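Local coordinates for protein geranylgeranyl pyrophosphate synthase (Corynebacterium glutamicum, PDB 3LK5) that probably joins dimethylallyl diphosphate to isopentenyl diphosphate in isoprenoid biosynthesis, as a magnesium-dependent member of the FPP/GGPP synthase family, at residues A13-L18 against P354-A359; D19-V24 against Y69-F74. One frame throughout, in Å; residues are numbered along the deposited sequence.

Interaction 1 (A13-L18 against P354-A359); sequences AHDLDL and PDEVRA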
ATOM      1  N   ALA A  13      17.644  23.533 -14.678  1.00 75.35           N
ATOM      2  CA  ALA A  13      16.215  23.426 -14.350  1.00 74.27           C
ATOM      3  C   ALA A  13      15.259  23.597 -15.546  1.00 73.30           C
ATOM      4  O   ALA A  13      14.039  23.566 -15.368  1.00 72.62           O
ATOM      5  CB  ALA A  13      15.864  24.431 -13.251  1.00 74.05           C
ATOM      6  N   HIS A  14      15.811  23.792 -16.745  1.00 72.89           N
ATOM      7  CA  HIS A  14      15.007  24.001 -17.959  1.00 72.46           C
ATOM      8  C   HIS A  14      15.351  22.988 -19.044  1.00 70.94           C
ATOM      9  O   HIS A  14      14.707  22.944 -20.107  1.00 70.78           O
ATOM     10  CB  HIS A  14      15.165  25.433 -18.494  1.00 73.80           C
ATOM     11  CG  HIS A  14      14.219  26.421 -17.876  1.00 76.01           C
ATOM     12  ND1 HIS A  14      14.553  27.191 -16.779  1.00 74.94           N
ATOM     13  CD2 HIS A  14      12.947  26.760 -18.201  1.00 74.90           C
ATOM     14  CE1 HIS A  14      13.530  27.963 -16.457  1.00 75.57           C
ATOM     15  NE2 HIS A  14      12.542  27.721 -17.304  1.00 75.90           N
ATOM     16  N   ASP A  15      16.359  22.164 -18.777  1.00 69.83           N
ATOM     17  CA  ASP A  15      16.761  21.161 -19.753  1.00 69.01           C
ATOM     18  C   ASP A  15      16.677  19.743 -19.185  1.00 66.47           C
ATOM     19  O   ASP A  15      16.816  19.518 -17.973  1.00 66.89           O
ATOM     20  CB  ASP A  15      18.145  21.488 -20.378  1.00 70.40           C
ATOM     21  CG  ASP A  15      19.276  20.616 -19.828  1.00 85.15           C
ATOM     22  OD1 ASP A  15      19.906  19.892 -20.629  1.00 71.01           O
ATOM     23  OD2 ASP A  15      19.531  20.645 -18.602  1.00 71.24           O
ATOM     24  N   LEU A  16      16.436  18.798 -20.085  1.00 63.54           N
ATOM     25  CA  LEU A  16      16.275  17.394 -19.749  1.00 60.65           C
ATOM     26  C   LEU A  16      17.583  16.637 -20.008  1.00 58.50           C
ATOM     27  O   LEU A  16      18.024  16.494 -21.167  1.00 58.59           O
ATOM     28  CB  LEU A  16      15.119  16.815 -20.577  1.00 60.02           C
ATOM     29  CG  LEU A  16      14.674  15.373 -20.394  1.00 61.38           C
ATOM     30  CD1 LEU A  16      14.401  15.071 -18.941  1.00 59.78           C
ATOM     31  CD2 LEU A  16      13.426  15.144 -21.247  1.00 59.79           C
ATOM     32  N   ASP A  17      18.216  16.182 -18.930  1.00 55.58           N
ATOM     33  CA  ASP A  17      19.469  15.446 -19.026  1.00 53.31           C
ATOM     34  C   ASP A  17      19.207  14.003 -18.625  1.00 50.46           C
ATOM     35  O   ASP A  17      19.149  13.690 -17.449  1.00 49.95           O
ATOM     36  CB  ASP A  17      20.526  16.089 -18.122  1.00 54.12           C
ATOM     37  CG  ASP A  17      21.942  15.613 -18.424  1.00 59.04           C
ATOM     38  OD1 ASP A  17      22.179  14.396 -18.612  1.00 54.61           O
ATOM     39  OD2 ASP A  17      22.840  16.476 -18.439  1.00 54.99           O
ATOM     40  N   LEU A  18      19.069  13.121 -19.612  1.00 48.61           N
ATOM     41  CA  LEU A  18      18.640  11.747 -19.356  1.00 47.70           C
ATOM     42  C   LEU A  18      19.639  11.006 -18.501  1.00 47.17           C
ATOM     43  O   LEU A  18      19.254  10.262 -17.598  1.00 46.65           O
ATOM     44  CB  LEU A  18      18.447  10.964 -20.660  1.00 47.37           C
ATOM     45  CG  LEU A  18      17.554  11.569 -21.740  1.00 47.07           C
ATOM     46  CD1 LEU A  18      17.412  10.553 -22.868  1.00 46.95           C
ATOM     47  CD2 LEU A  18      16.186  11.975 -21.193  1.00 46.76           C
ATOM     48  N   PRO A 354       9.222  22.603 -25.949  1.00 37.33           N
ATOM     49  CA  PRO A 354      10.564  23.178 -26.190  1.00 37.88           C
ATOM     50  C   PRO A 354      11.413  22.173 -26.965  1.00 38.34           C
ATOM     51  O   PRO A 354      11.283  20.949 -26.734  1.00 37.68           O
ATOM     52  CB  PRO A 354      11.134  23.382 -24.779  1.00 37.66           C
ATOM     53  CG  PRO A 354       9.927  23.487 -23.887  1.00 34.28           C
ATOM     54  CD  PRO A 354       8.862  22.605 -24.511  1.00 37.13           C
ATOM     55  N   ASP A 355      12.251  22.666 -27.882  1.00 38.34           N
ATOM     56  CA  ASP A 355      13.061  21.795 -28.774  1.00 38.88           C
ATOM     57  C   ASP A 355      13.840  20.720 -28.046  1.00 36.11           C
ATOM     58  O   ASP A 355      13.866  19.560 -28.472  1.00 35.94           O
ATOM     59  CB  ASP A 355      14.099  22.618 -29.574  1.00 41.86           C
ATOM     60  CG  ASP A 355      13.491  23.365 -30.729  1.00 60.04           C
ATOM     61  OD1 ASP A 355      12.303  23.122 -31.012  1.00 44.07           O
ATOM     62  OD2 ASP A 355      14.204  24.200 -31.356  1.00 44.65           O
ATOM     63  N   GLU A 356      14.522  21.123 -26.977  1.00 34.43           N
ATOM     64  CA  GLU A 356      15.400  20.232 -26.233  1.00 33.85           C
ATOM     65  C   GLU A 356      14.615  19.123 -25.512  1.00 32.77           C
ATOM     66  O   GLU A 356      15.094  17.980 -25.395  1.00 32.08           O
ATOM     67  CB  GLU A 356      16.292  21.048 -25.275  1.00 35.57           C
ATOM     68  CG  GLU A 356      16.467  20.495 -23.845  1.00 69.49           C
ATOM     69  CD  GLU A 356      17.385  19.276 -23.772  1.00 38.91           C
ATOM     70  OE1 GLU A 356      18.122  19.009 -24.755  1.00 69.80           O
ATOM     71  OE2 GLU A 356      17.371  18.585 -22.738  1.00 69.72           O
ATOM     72  N   VAL A 357      13.435  19.469 -25.004  1.00 31.35           N
ATOM     73  CA  VAL A 357      12.571  18.487 -24.352  1.00 30.48           C
ATOM     74  C   VAL A 357      12.034  17.463 -25.370  1.00 29.65           C
ATOM     75  O   VAL A 357      12.070  16.247 -25.123  1.00 28.89           O
ATOM     76  CB  VAL A 357      11.420  19.170 -23.596  1.00 31.46           C
ATOM     77  CG1 VAL A 357      10.578  18.125 -22.857  1.00 32.62           C
ATOM     78  CG2 VAL A 357      11.993  20.209 -22.580  1.00 32.95           C
ATOM     79  N   ARG A 358      11.589  17.950 -26.541  1.00 29.58           N
ATOM     80  CA  ARG A 358      11.135  17.061 -27.605  1.00 31.31           C
ATOM     81  C   ARG A 358      12.233  16.082 -27.994  1.00 30.93           C
ATOM     82  O   ARG A 358      11.985  14.875 -28.139  1.00 31.61           O
ATOM     83  CB  ARG A 358      10.674  17.858 -28.837  1.00 32.94           C
ATOM     84  CG  ARG A 358      10.182  16.965 -29.964  1.00 41.00           C
ATOM     85  CD  ARG A 358       9.665  17.761 -31.156  1.00 35.80           C
ATOM     86  NE  ARG A 358       8.309  18.277 -30.949  1.00 43.53           N
ATOM     87  CZ  ARG A 358       8.033  19.579 -30.873  1.00 37.79           C
ATOM     88  NH1 ARG A 358       9.031  20.454 -30.972  1.00 45.14           N
ATOM     89  NH2 ARG A 358       6.787  20.017 -30.697  1.00 44.17           N
ATOM     90  N   ALA A 359      13.439  16.621 -28.192  1.00 31.86           N
ATOM     91  CA  ALA A 359      14.603  15.836 -28.572  1.00 31.54           C
ATOM     92  C   ALA A 359      14.860  14.725 -27.582  1.00 30.50           C
ATOM     93  O   ALA A 359      15.119  13.570 -27.938  1.00 30.59           O
ATOM     94  CB  ALA A 359      15.866  16.755 -28.707  1.00 31.47           C
TER
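Glu356 reaches from the first turn of a helix to the irregular arm at Asp15 and Leu16, and its carboxylate carries the polar half of this contact. The amide N of Leu16 donates to Glu356 OE2 over 2.8 Å. The bond is clearly bent, with 134° at the hydrogen, and it uses the anti lone pair of OE2, the one turned away from OE1. The same oxygen lies 2.7 Å from Leu16 O, so it faces both backbone polar atoms of one residue. To get there the glutamate chain bends at its second torsion, while its chi1 of 136° falls outside the staggered positions, which suggests some strain.

A second acid crowds this group. Asp15 OD1 is 3.5 Å from Glu356 OE2, and Asp15 CB packs 4.0 Å from Glu356 CG. Two carboxylates this close would tend to favour a proton on one of them, and the nearby carbonyl oxygen of Leu16 probably acts in the same direction.

The apolar half is looser. Leu16 leaves the backbone toward the helix and, with CG anti to its N (chi1 -177°), presents CD2 at 4.4 Å from Val357 CG1.

The contact thus lays the extended segment before helix 21-43 along the start of helix 355-369 in this all-helical fold. Leu16 also packs on Leu68 of helix 65-78 and on Gln360, filling the groove between the two helices, while His14 NE2 is hydrogen-bonded to Lys81 O just beyond helix 65-78.

Interaction 2 (D19-V24 against Y69-F74); sequences DKFPEV and YAWAGF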
ATOM      1  N   ASP A  19      20.925  11.191 -18.797  1.00 46.44           N
ATOM      2  CA  ASP A  19      21.956  10.404 -18.123  1.00 46.80           C
ATOM      3  C   ASP A  19      22.216  10.796 -16.668  1.00 43.24           C
ATOM      4  O   ASP A  19      22.499   9.920 -15.867  1.00 43.59           O
ATOM      5  CB  ASP A  19      23.264  10.336 -18.944  1.00 50.01           C
ATOM      6  CG  ASP A  19      23.098   9.549 -20.252  1.00 72.21           C
ATOM      7  OD1 ASP A  19      22.185   8.689 -20.347  1.00 52.68           O
ATOM      8  OD2 ASP A  19      23.884   9.795 -21.193  1.00 52.97           O
ATOM      9  N   LYS A  20      22.102  12.077 -16.320  1.00 40.91           N
ATOM     10  CA  LYS A  20      22.391  12.513 -14.937  1.00 39.97           C
ATOM     11  C   LYS A  20      21.153  12.550 -14.028  1.00 36.02           C
ATOM     12  O   LYS A  20      21.291  12.634 -12.808  1.00 33.93           O
ATOM     13  CB  LYS A  20      23.021  13.915 -14.889  1.00 42.52           C
ATOM     14  CG  LYS A  20      24.364  14.055 -15.624  1.00 62.14           C
ATOM     15  CD  LYS A  20      25.030  15.390 -15.291  1.00 47.04           C
ATOM     16  CE  LYS A  20      26.067  15.785 -16.346  1.00 62.36           C
ATOM     17  NZ  LYS A  20      27.406  15.136 -16.169  1.00 50.64           N
ATOM     18  N   PHE A  21      19.953  12.565 -14.609  1.00 33.31           N
ATOM     19  CA  PHE A  21      18.759  12.701 -13.762  1.00 31.22           C
ATOM     20  C   PHE A  21      18.654  11.634 -12.648  1.00 28.87           C
ATOM     21  O   PHE A  21      18.282  11.982 -11.540  1.00 29.16           O
ATOM     22  CB  PHE A  21      17.460  12.817 -14.573  1.00 31.12           C
ATOM     23  CG  PHE A  21      16.298  13.304 -13.767  1.00 28.31           C
ATOM     24  CD1 PHE A  21      16.248  14.616 -13.358  1.00 30.28           C
ATOM     25  CD2 PHE A  21      15.271  12.441 -13.418  1.00 30.82           C
ATOM     26  CE1 PHE A  21      15.207  15.090 -12.606  1.00 29.64           C
ATOM     27  CE2 PHE A  21      14.201  12.896 -12.674  1.00 28.59           C
ATOM     28  CZ  PHE A  21      14.170  14.230 -12.256  1.00 30.66           C
ATOM     29  N   PRO A  22      18.988  10.351 -12.925  1.00 28.59           N
ATOM     30  CA  PRO A  22      18.879   9.351 -11.842  1.00 28.65           C
ATOM     31  C   PRO A  22      19.700   9.705 -10.605  1.00 28.16           C
ATOM     32  O   PRO A  22      19.329   9.297  -9.493  1.00 27.43           O
ATOM     33  CB  PRO A  22      19.399   8.057 -12.478  1.00 29.53           C
ATOM     34  CG  PRO A  22      19.136   8.240 -13.935  1.00 34.23           C
ATOM     35  CD  PRO A  22      19.272   9.709 -14.227  1.00 29.97           C
ATOM     36  N   GLU A  23      20.805  10.446 -10.783  1.00 26.87           N
ATOM     37  CA  GLU A  23      21.621  10.898  -9.630  1.00 26.17           C
ATOM     38  C   GLU A  23      20.828  11.843  -8.741  1.00 25.05           C
ATOM     39  O   GLU A  23      20.875  11.756  -7.504  1.00 23.84           O
ATOM     40  CB  GLU A  23      22.912  11.599 -10.115  1.00 27.41           C
ATOM     41  CG  GLU A  23      23.793  10.702 -10.917  1.00 27.97           C
ATOM     42  CD  GLU A  23      24.982  11.450 -11.500  1.00 28.57           C
ATOM     43  OE1 GLU A  23      25.066  12.703 -11.391  1.00 28.60           O
ATOM     44  OE2 GLU A  23      25.833  10.766 -12.044  1.00 29.03           O
ATOM     45  N   VAL A  24      20.080  12.741  -9.386  1.00 25.24           N
ATOM     46  CA  VAL A  24      19.240  13.692  -8.669  1.00 26.04           C
ATOM     47  C   VAL A  24      18.132  12.922  -7.918  1.00 24.54           C
ATOM     48  O   VAL A  24      17.862  13.229  -6.774  1.00 24.29           O
ATOM     49  CB  VAL A  24      18.616  14.734  -9.649  1.00 27.64           C
ATOM     50  CG1 VAL A  24      17.640  15.622  -8.935  1.00 32.49           C
ATOM     51  CG2 VAL A  24      19.756  15.608 -10.273  1.00 33.52           C
ATOM     52  N   TYR A  69      10.351  10.480 -16.652  1.00 24.61           N
ATOM     53  CA  TYR A  69       9.194  10.882 -17.439  1.00 24.46           C
ATOM     54  C   TYR A  69       8.348  11.940 -16.759  1.00 23.86           C
ATOM     55  O   TYR A  69       7.847  12.824 -17.440  1.00 24.67           O
ATOM     56  CB  TYR A  69       8.339   9.669 -17.885  1.00 24.57           C
ATOM     57  CG  TYR A  69       8.818   9.073 -19.197  1.00 24.58           C
ATOM     58  CD1 TYR A  69       9.229   7.755 -19.267  1.00 24.73           C
ATOM     59  CD2 TYR A  69       8.845   9.855 -20.373  1.00 25.80           C
ATOM     60  CE1 TYR A  69       9.660   7.200 -20.475  1.00 26.89           C
ATOM     61  CE2 TYR A  69       9.257   9.321 -21.569  1.00 25.97           C
ATOM     62  CZ  TYR A  69       9.650   7.988 -21.617  1.00 26.23           C
ATOM     63  OH  TYR A  69      10.051   7.447 -22.824  1.00 28.95           O
ATOM     64  N   ALA A  70       8.167  11.864 -15.433  1.00 22.78           N
ATOM     65  CA  ALA A  70       7.464  12.925 -14.736  1.00 22.52           C
ATOM     66  C   ALA A  70       8.182  14.281 -14.930  1.00 23.28           C
ATOM     67  O   ALA A  70       7.553  15.315 -15.197  1.00 23.28           O
ATOM     68  CB  ALA A  70       7.326  12.585 -13.228  1.00 23.53           C
ATOM     69  N   TRP A  71       9.505  14.262 -14.770  1.00 22.44           N
ATOM     70  CA  TRP A  71      10.301  15.461 -14.976  1.00 23.39           C
ATOM     71  C   TRP A  71      10.186  16.004 -16.402  1.00 22.44           C
ATOM     72  O   TRP A  71      10.020  17.192 -16.597  1.00 22.39           O
ATOM     73  CB  TRP A  71      11.767  15.170 -14.590  1.00 25.23           C
ATOM     74  CG  TRP A  71      12.735  16.326 -14.778  1.00 26.82           C
ATOM     75  CD1 TRP A  71      13.872  16.306 -15.556  1.00 27.96           C
ATOM     76  CD2 TRP A  71      12.704  17.615 -14.150  1.00 26.94           C
ATOM     77  NE1 TRP A  71      14.515  17.515 -15.480  1.00 27.23           N
ATOM     78  CE2 TRP A  71      13.835  18.333 -14.619  1.00 27.93           C
ATOM     79  CE3 TRP A  71      11.835  18.238 -13.244  1.00 27.37           C
ATOM     80  CZ2 TRP A  71      14.100  19.656 -14.233  1.00 28.63           C
ATOM     81  CZ3 TRP A  71      12.097  19.554 -12.850  1.00 28.29           C
ATOM     82  CH2 TRP A  71      13.234  20.246 -13.352  1.00 28.80           C
ATOM     83  N   ALA A  72      10.232  15.114 -17.377  1.00 23.44           N
ATOM     84  CA  ALA A  72      10.076  15.499 -18.782  1.00 23.36           C
ATOM     85  C   ALA A  72       8.709  16.094 -19.037  1.00 23.21           C
ATOM     86  O   ALA A  72       8.589  17.042 -19.816  1.00 24.12           O
ATOM     87  CB  ALA A  72      10.297  14.294 -19.676  1.00 23.89           C
ATOM     88  N   GLY A  73       7.673  15.524 -18.428  1.00 20.90           N
ATOM     89  CA  GLY A  73       6.317  16.110 -18.545  1.00 21.98           C
ATOM     90  C   GLY A  73       6.215  17.512 -17.981  1.00 22.29           C
ATOM     91  O   GLY A  73       5.579  18.414 -18.574  1.00 22.83           O
ATOM     92  N   PHE A  74       6.855  17.717 -16.839  1.00 22.34           N
ATOM     93  CA  PHE A  74       6.934  19.056 -16.229  1.00 22.53           C
ATOM     94  C   PHE A  74       7.643  20.030 -17.173  1.00 23.24           C
ATOM     95  O   PHE A  74       7.147  21.135 -17.418  1.00 23.90           O
ATOM     96  CB  PHE A  74       7.667  18.973 -14.876  1.00 23.16           C
ATOM     97  CG  PHE A  74       7.870  20.309 -14.205  1.00 25.27           C
ATOM     98  CD1 PHE A  74       6.848  20.896 -13.470  1.00 24.31           C
ATOM     99  CD2 PHE A  74       9.100  20.973 -14.320  1.00 24.37           C
ATOM    100  CE1 PHE A  74       7.018  22.139 -12.858  1.00 25.27           C
ATOM    101  CE2 PHE A  74       9.300  22.208 -13.719  1.00 25.60           C
ATOM    102  CZ  PHE A  74       8.243  22.808 -12.989  1.00 25.62           C
TER
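Phe21 lays its ring over one face of the Trp71 indole in an offset stack with the pyrrole portion. The planes are only 8° apart and the centroids are separated by 4.3 Å. Phe21 CE1 stands 3.5 Å from Trp71 CD1, near the rim of the five-membered ring, while Phe21 CZ reaches past the ring to the methylene, 3.5 Å from Trp71 CB. The displacement therefore leaves the benzene half of the indole largely outside the overlap.

Both side chains leave the backbone toward the partner segment, each with CG anti to the backbone N (chi1 -165° for Phe21 and 179° for Trp71), which brings the two rings together between the start of helix 21-43 and helix 65-78. In the next shell, helix 87-111 lines the pair: Leu91 touches Phe21, and Leu87 and Val90 touch Trp71. Phe11, in the N-terminal arm, brings a third, tilted ring against Trp71.

With two buried aromatic side chains as its entire substance, the contact rests on dispersion and hydrophobic burial, and its near-parallel, slipped geometry avoids placing one pi cloud squarely over the other.

How the interactions relate
From the N terminus, the arm first reaches interaction 1, whose partner lies 336 residues on, so nearly the whole chain is closed into one loop. A few residues later, interaction 2 joins the beginning of helix 21-43 to helix 65-78 and closes a short, mostly helical loop nested wholly inside the first. The two centres lie 10 Å apart, and Leu16 connects them: its CD2 packs 3.6 Å from Ala72 CB and its CD1 3.6 Å from Trp71 CD1. Val357 adds a further contact to the backbone of Ala72. Both ends of the chain thus pack on helix 65-78, with the N-terminal arm joining it to the C-terminal helix 355-369.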